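Local structure of cyclodipeptide synthetase (Mycobacterium tuberculosis, 2X9Q) at residues D114-Y126 against R137-I151. The protein probably joins two tyrosyl groups, delivered on tRNA, into the cyclic dipeptide cyclo(L-Tyr-L-Tyr), a mycocyclosin precursor, without using ATP. Numbering follows the deposited sequence.
Sequences DFVYTDVHVAESY and RRKAVKNIRGVRAKI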
loop_
_atom_site.group_PDB
_atom_site.type_symbol
_atom_site.label_atom_id
_atom_site.label_comp_id
_atom_site.label_asym_id
_atom_site.label_seq_id
_atom_site.Cartn_x
_atom_site.Cartn_y
_atom_site.Cartn_z
ATOM N N ASP A 114 -8.292 -7.204 -3.526
ATOM C CA ASP A 114 -8.506 -5.859 -4.185
ATOM C C ASP A 114 -7.136 -5.315 -4.620
ATOM O O ASP A 114 -6.217 -5.187 -3.759
ATOM C CB ASP A 114 -9.163 -4.857 -3.260
ATOM C CG ASP A 114 -10.658 -5.063 -3.135
ATOM O OD1 ASP A 114 -11.397 -4.522 -3.979
ATOM O OD2 ASP A 114 -11.100 -5.815 -2.277
ATOM N N PHE A 115 -6.950 -5.101 -5.927
ATOM C CA PHE A 115 -5.780 -4.431 -6.419
ATOM C C PHE A 115 -6.180 -2.982 -6.220
ATOM O O PHE A 115 -7.323 -2.634 -6.544
ATOM C CB PHE A 115 -5.645 -4.600 -7.952
ATOM C CG PHE A 115 -5.017 -5.848 -8.388
ATOM C CD1 PHE A 115 -3.663 -6.020 -8.227
ATOM C CD2 PHE A 115 -5.793 -6.874 -8.974
ATOM C CE1 PHE A 115 -3.012 -7.167 -8.693
ATOM C CE2 PHE A 115 -5.164 -8.053 -9.412
ATOM C CZ PHE A 115 -3.774 -8.186 -9.287
ATOM N N VAL A 116 -5.289 -2.145 -5.682
ATOM C CA VAL A 116 -5.591 -0.711 -5.535
ATOM C C VAL A 116 -4.380 0.054 -6.139
ATOM O O VAL A 116 -3.277 -0.108 -5.708
ATOM C CB VAL A 116 -5.763 -0.357 -4.031
ATOM C CG1 VAL A 116 -5.951 1.127 -3.873
ATOM C CG2 VAL A 116 -7.016 -1.148 -3.406
ATOM N N TYR A 117 -4.597 0.838 -7.190
ATOM C CA TYR A 117 -3.488 1.566 -7.783
ATOM C C TYR A 117 -3.498 3.006 -7.327
ATOM O O TYR A 117 -4.556 3.653 -7.156
ATOM C CB TYR A 117 -3.430 1.437 -9.333
ATOM C CG TYR A 117 -4.652 1.993 -10.026
ATOM C CD1 TYR A 117 -5.768 1.199 -10.188
ATOM C CD2 TYR A 117 -4.714 3.352 -10.476
ATOM C CE1 TYR A 117 -6.911 1.673 -10.802
ATOM C CE2 TYR A 117 -5.902 3.851 -11.106
ATOM C CZ TYR A 117 -6.941 2.990 -11.308
ATOM O OH TYR A 117 -8.155 3.412 -11.823
ATOM N N THR A 118 -2.307 3.512 -7.094
ATOM C CA THR A 118 -2.206 4.857 -6.538
ATOM C C THR A 118 -2.401 5.896 -7.684
ATOM O O THR A 118 -1.697 5.848 -8.652
ATOM C CB THR A 118 -0.921 5.033 -5.726
ATOM O OG1 THR A 118 -1.005 4.158 -4.597
ATOM C CG2 THR A 118 -0.839 6.522 -5.122
ATOM N N ASP A 119 -3.391 6.771 -7.593
ATOM C CA ASP A 119 -3.590 7.749 -8.663
ATOM C C ASP A 119 -3.639 9.183 -8.083
ATOM O O ASP A 119 -4.338 10.085 -8.623
ATOM C CB ASP A 119 -4.883 7.417 -9.426
ATOM C CG ASP A 119 -6.091 7.569 -8.548
ATOM O OD1 ASP A 119 -5.986 7.289 -7.302
ATOM O OD2 ASP A 119 -7.162 7.953 -9.054
ATOM N N VAL A 120 -3.024 9.376 -6.923
ATOM C CA VAL A 120 -3.080 10.680 -6.252
ATOM C C VAL A 120 -1.632 11.033 -5.891
ATOM O O VAL A 120 -0.818 10.125 -5.622
ATOM C CB VAL A 120 -3.932 10.620 -4.941
ATOM C CG1 VAL A 120 -5.470 10.695 -5.312
ATOM C CG2 VAL A 120 -3.541 9.365 -4.090
ATOM N N HIS A 121 -1.307 12.329 -5.926
ATOM C CA HIS A 121 0.045 12.823 -5.687
ATOM C C HIS A 121 1.103 12.300 -6.653
ATOM O O HIS A 121 2.293 12.427 -6.336
ATOM C CB HIS A 121 0.508 12.631 -4.193
ATOM C CG HIS A 121 -0.502 13.172 -3.220
ATOM N ND1 HIS A 121 -0.687 14.519 -3.025
ATOM C CD2 HIS A 121 -1.415 12.542 -2.438
ATOM C CE1 HIS A 121 -1.666 14.708 -2.149
ATOM N NE2 HIS A 121 -2.147 13.524 -1.814
ATOM N N VAL A 122 0.681 11.715 -7.787
ATOM C CA VAL A 122 1.625 11.248 -8.805
ATOM C C VAL A 122 2.256 12.404 -9.610
ATOM O O VAL A 122 3.484 12.529 -9.731
ATOM C CB VAL A 122 0.949 10.170 -9.716
ATOM C CG1 VAL A 122 1.929 9.710 -10.795
ATOM C CG2 VAL A 122 0.584 8.985 -8.781
ATOM N N ALA A 123 1.432 13.275 -10.130
ATOM C CA ALA A 123 1.939 14.499 -10.851
ATOM C C ALA A 123 2.823 15.301 -9.864
ATOM O O ALA A 123 3.864 15.819 -10.214
ATOM C CB ALA A 123 0.711 15.410 -11.281
ATOM N N GLU A 124 2.362 15.468 -8.635
ATOM C CA GLU A 124 3.184 16.237 -7.647
ATOM C C GLU A 124 4.565 15.659 -7.413
ATOM O O GLU A 124 5.504 16.419 -7.209
ATOM C CB GLU A 124 2.438 16.406 -6.306
ATOM C CG GLU A 124 1.206 17.295 -6.457
ATOM C CD GLU A 124 -0.135 16.567 -7.037
ATOM O OE1 GLU A 124 -0.211 15.398 -7.595
ATOM O OE2 GLU A 124 -1.185 17.237 -6.900
ATOM N N SER A 125 4.685 14.329 -7.387
ATOM C CA SER A 125 5.967 13.707 -7.229
ATOM C C SER A 125 6.854 13.953 -8.412
ATOM O O SER A 125 8.073 14.062 -8.251
ATOM C CB SER A 125 5.853 12.133 -7.088
ATOM O OG SER A 125 4.832 11.876 -6.136
ATOM N N TYR A 126 6.306 13.854 -9.600
ATOM C CA TYR A 126 7.125 14.132 -10.825
ATOM C C TYR A 126 7.603 15.613 -10.830
ATOM O O TYR A 126 8.754 15.947 -11.233
ATOM C CB TYR A 126 6.256 13.830 -12.097
ATOM C CG TYR A 126 5.856 12.416 -12.217
ATOM C CD1 TYR A 126 6.537 11.392 -11.491
ATOM C CD2 TYR A 126 4.804 12.041 -13.042
ATOM C CE1 TYR A 126 6.120 9.996 -11.583
ATOM C CE2 TYR A 126 4.427 10.725 -13.186
ATOM C CZ TYR A 126 5.073 9.705 -12.481
ATOM O OH TYR A 126 4.627 8.412 -12.656
ATOM N N ARG A 137 1.978 16.438 -15.111
ATOM C CA ARG A 137 0.621 15.944 -15.277
ATOM C C ARG A 137 0.520 15.053 -16.504
ATOM O O ARG A 137 -0.158 14.025 -16.451
ATOM C CB ARG A 137 -0.359 17.106 -15.377
ATOM C CG ARG A 137 -1.767 16.727 -15.817
ATOM C CD ARG A 137 -2.748 17.871 -15.445
ATOM N NE ARG A 137 -3.707 18.289 -16.506
ATOM C CZ ARG A 137 -3.504 19.230 -17.464
ATOM N NH1 ARG A 137 -2.340 19.932 -17.622
ATOM N NH2 ARG A 137 -4.496 19.442 -18.319
ATOM N N ARG A 138 1.169 15.427 -17.629
ATOM C CA ARG A 138 1.095 14.571 -18.815
ATOM C C ARG A 138 1.549 13.129 -18.448
ATOM O O ARG A 138 0.899 12.161 -18.850
ATOM C CB ARG A 138 1.983 15.100 -19.956
ATOM C CG ARG A 138 1.787 14.333 -21.266
ATOM C CD ARG A 138 2.788 14.815 -22.371
ATOM N NE ARG A 138 4.188 14.373 -22.101
ATOM C CZ ARG A 138 4.618 13.135 -22.324
ATOM N NH1 ARG A 138 3.799 12.174 -22.859
ATOM N NH2 ARG A 138 5.859 12.845 -22.056
ATOM N N LYS A 139 2.685 13.036 -17.753
ATOM C CA LYS A 139 3.316 11.729 -17.447
ATOM C C LYS A 139 2.489 10.975 -16.433
ATOM O O LYS A 139 2.402 9.767 -16.544
ATOM C CB LYS A 139 4.717 11.882 -16.852
ATOM C CG LYS A 139 5.829 12.050 -17.887
ATOM C CD LYS A 139 7.027 12.895 -17.396
ATOM C CE LYS A 139 8.139 12.127 -16.676
ATOM N NZ LYS A 139 9.400 12.753 -17.289
ATOM N N ALA A 140 1.930 11.684 -15.440
ATOM C CA ALA A 140 1.012 11.068 -14.431
ATOM C C ALA A 140 -0.185 10.463 -15.158
ATOM O O ALA A 140 -0.551 9.292 -14.907
ATOM C CB ALA A 140 0.539 12.114 -13.403
ATOM N N VAL A 141 -0.794 11.239 -16.081
ATOM C CA VAL A 141 -1.978 10.747 -16.816
ATOM C C VAL A 141 -1.604 9.496 -17.597
ATOM O O VAL A 141 -2.237 8.442 -17.485
ATOM C CB VAL A 141 -2.615 11.847 -17.741
ATOM C CG1 VAL A 141 -3.660 11.134 -18.702
ATOM C CG2 VAL A 141 -3.353 12.893 -16.890
ATOM N N LYS A 142 -0.484 9.552 -18.304
ATOM C CA LYS A 142 -0.033 8.391 -19.030
ATOM C C LYS A 142 0.256 7.164 -18.147
ATOM O O LYS A 142 -0.134 6.040 -18.517
ATOM C CB LYS A 142 1.248 8.751 -19.843
ATOM C CG LYS A 142 1.712 7.638 -20.659
ATOM C CD LYS A 142 3.086 7.789 -21.410
ATOM C CE LYS A 142 4.128 8.520 -20.630
ATOM N NZ LYS A 142 4.841 7.543 -19.799
ATOM N N ASN A 143 0.973 7.353 -17.040
ATOM C CA ASN A 143 1.352 6.227 -16.212
ATOM C C ASN A 143 0.160 5.642 -15.476
ATOM O O ASN A 143 0.085 4.409 -15.262
ATOM C CB ASN A 143 2.460 6.691 -15.249
ATOM C CG ASN A 143 3.812 6.878 -15.971
ATOM O OD1 ASN A 143 3.950 6.472 -17.090
ATOM N ND2 ASN A 143 4.779 7.493 -15.312
ATOM N N ILE A 144 -0.769 6.516 -15.059
ATOM C CA ILE A 144 -2.001 6.072 -14.423
ATOM C C ILE A 144 -2.964 5.293 -15.409
ATOM O O ILE A 144 -3.436 4.184 -15.072
ATOM C CB ILE A 144 -2.757 7.203 -13.702
ATOM C CG1 ILE A 144 -1.945 7.751 -12.480
ATOM C CG2 ILE A 144 -4.125 6.707 -13.278
ATOM C CD1 ILE A 144 -2.473 9.160 -11.996
ATOM N N ARG A 145 -3.151 5.797 -16.650
ATOM C CA ARG A 145 -3.814 4.969 -17.697
ATOM C C ARG A 145 -3.146 3.616 -17.890
ATOM O O ARG A 145 -3.841 2.642 -18.003
ATOM C CB ARG A 145 -3.805 5.669 -19.071
ATOM C CG ARG A 145 -4.620 7.002 -19.092
ATOM C CD ARG A 145 -4.911 7.386 -20.669
ATOM N NE ARG A 145 -5.517 8.736 -20.773
ATOM C CZ ARG A 145 -6.801 8.998 -20.528
ATOM N NH1 ARG A 145 -7.228 10.230 -20.676
ATOM N NH2 ARG A 145 -7.637 8.038 -20.122
ATOM N N GLY A 146 -1.814 3.563 -17.993
ATOM C CA GLY A 146 -1.160 2.288 -18.261
ATOM C C GLY A 146 -1.432 1.284 -17.103
ATOM O O GLY A 146 -1.797 0.101 -17.351
ATOM N N VAL A 147 -1.243 1.733 -15.840
ATOM C CA VAL A 147 -1.363 0.756 -14.768
ATOM C C VAL A 147 -2.874 0.379 -14.601
ATOM O O VAL A 147 -3.196 -0.793 -14.421
ATOM C CB VAL A 147 -0.635 1.265 -13.488
ATOM C CG1 VAL A 147 -1.460 2.267 -12.786
ATOM C CG2 VAL A 147 -0.290 0.117 -12.586
ATOM N N ARG A 148 -3.783 1.345 -14.725
ATOM C CA ARG A 148 -5.193 1.013 -14.666
ATOM C C ARG A 148 -5.523 -0.101 -15.720
ATOM O O ARG A 148 -6.278 -1.050 -15.434
ATOM C CB ARG A 148 -6.085 2.292 -14.910
ATOM C CG ARG A 148 -7.599 2.001 -15.109
ATOM C CD ARG A 148 -8.314 3.203 -15.801
ATOM N NE ARG A 148 -8.196 4.425 -15.074
ATOM C CZ ARG A 148 -7.951 5.642 -15.561
ATOM N NH1 ARG A 148 -7.922 6.636 -14.690
ATOM N NH2 ARG A 148 -7.727 5.913 -16.836
ATOM N N ALA A 149 -5.077 0.108 -16.966
ATOM C CA ALA A 149 -5.405 -0.779 -18.031
ATOM C C ALA A 149 -4.786 -2.161 -17.785
ATOM O O ALA A 149 -5.458 -3.157 -17.948
ATOM C CB ALA A 149 -4.857 -0.201 -19.349
ATOM N N LYS A 150 -3.514 -2.238 -17.410
ATOM C CA LYS A 150 -2.882 -3.557 -17.149
ATOM C C LYS A 150 -3.637 -4.293 -16.026
ATOM O O LYS A 150 -3.903 -5.491 -16.153
ATOM C CB LYS A 150 -1.428 -3.470 -16.776
ATOM C CG LYS A 150 -0.592 -2.907 -17.941
ATOM C CD LYS A 150 0.821 -2.643 -17.399
ATOM C CE LYS A 150 1.761 -2.270 -18.520
ATOM N NZ LYS A 150 3.210 -2.455 -18.032
ATOM N N ILE A 151 -4.027 -3.564 -14.968
ATOM C CA ILE A 151 -4.753 -4.223 -13.903
ATOM C C ILE A 151 -6.109 -4.632 -14.395
ATOM O O ILE A 151 -6.513 -5.756 -14.103
ATOM C CB ILE A 151 -4.835 -3.414 -12.612
ATOM C CG1 ILE A 151 -3.403 -3.072 -12.105
ATOM C CG2 ILE A 151 -5.621 -4.180 -11.556
ATOM C CD1 ILE A 151 -3.472 -1.768 -11.117
HETATM O O HOH W 1 -7.799 7.313 -11.578
#
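Asn143 ND2 donates to Tyr126 OH over 2.8 Å, and an N-H...O angle of 171° makes the bond nearly straight. The hydroxyl lies in the amide plane, while the phenol ring stands almost perpendicular to that amide (88°). The same ring turns its edge to the helix backbone, CE2 lying 3.5 Å from Ala140 N, and Lys139 CB packs beside CD2. Lys139, which could be involved in aa-tRNA binding, then bends its chain away from the ring. Small side chains allow close approach here: Ala123 CB and Ala140 CB are 3.9 Å apart, and Val122 CG1 flanks the Ala140 methyl. Ile144 CD1 packs against Asp119 CA and CB at the turn.

Tyr117 has CG between its backbone N and carbonyl carbon (chi1 62°), which swings the ring roughly perpendicular to the helix axis; Arg148 CA and CB cover one face off-centre. Arg148 NE reaches Tyr117 OH by a weak hydrogen bond of 3.4 Å, and a water links its NH1 to Asp119 OD2, which also bonds Ser171. Ile151 CD1 meets Tyr117 CB at 3.7 Å, and its CG2 meets Phe115 CB at 3.6 Å.

Segment 137-151 (helix 133-158) runs nearly antiparallel to strand 114-117 as the return limb of a Rossmann-type beta-alpha-beta crossover to strand 165-169, with Ile151 also touching Val87 and Val167; at the strand's end, Thr118 bonds Glu233 of helix 220-244, which may be critical to catalysis.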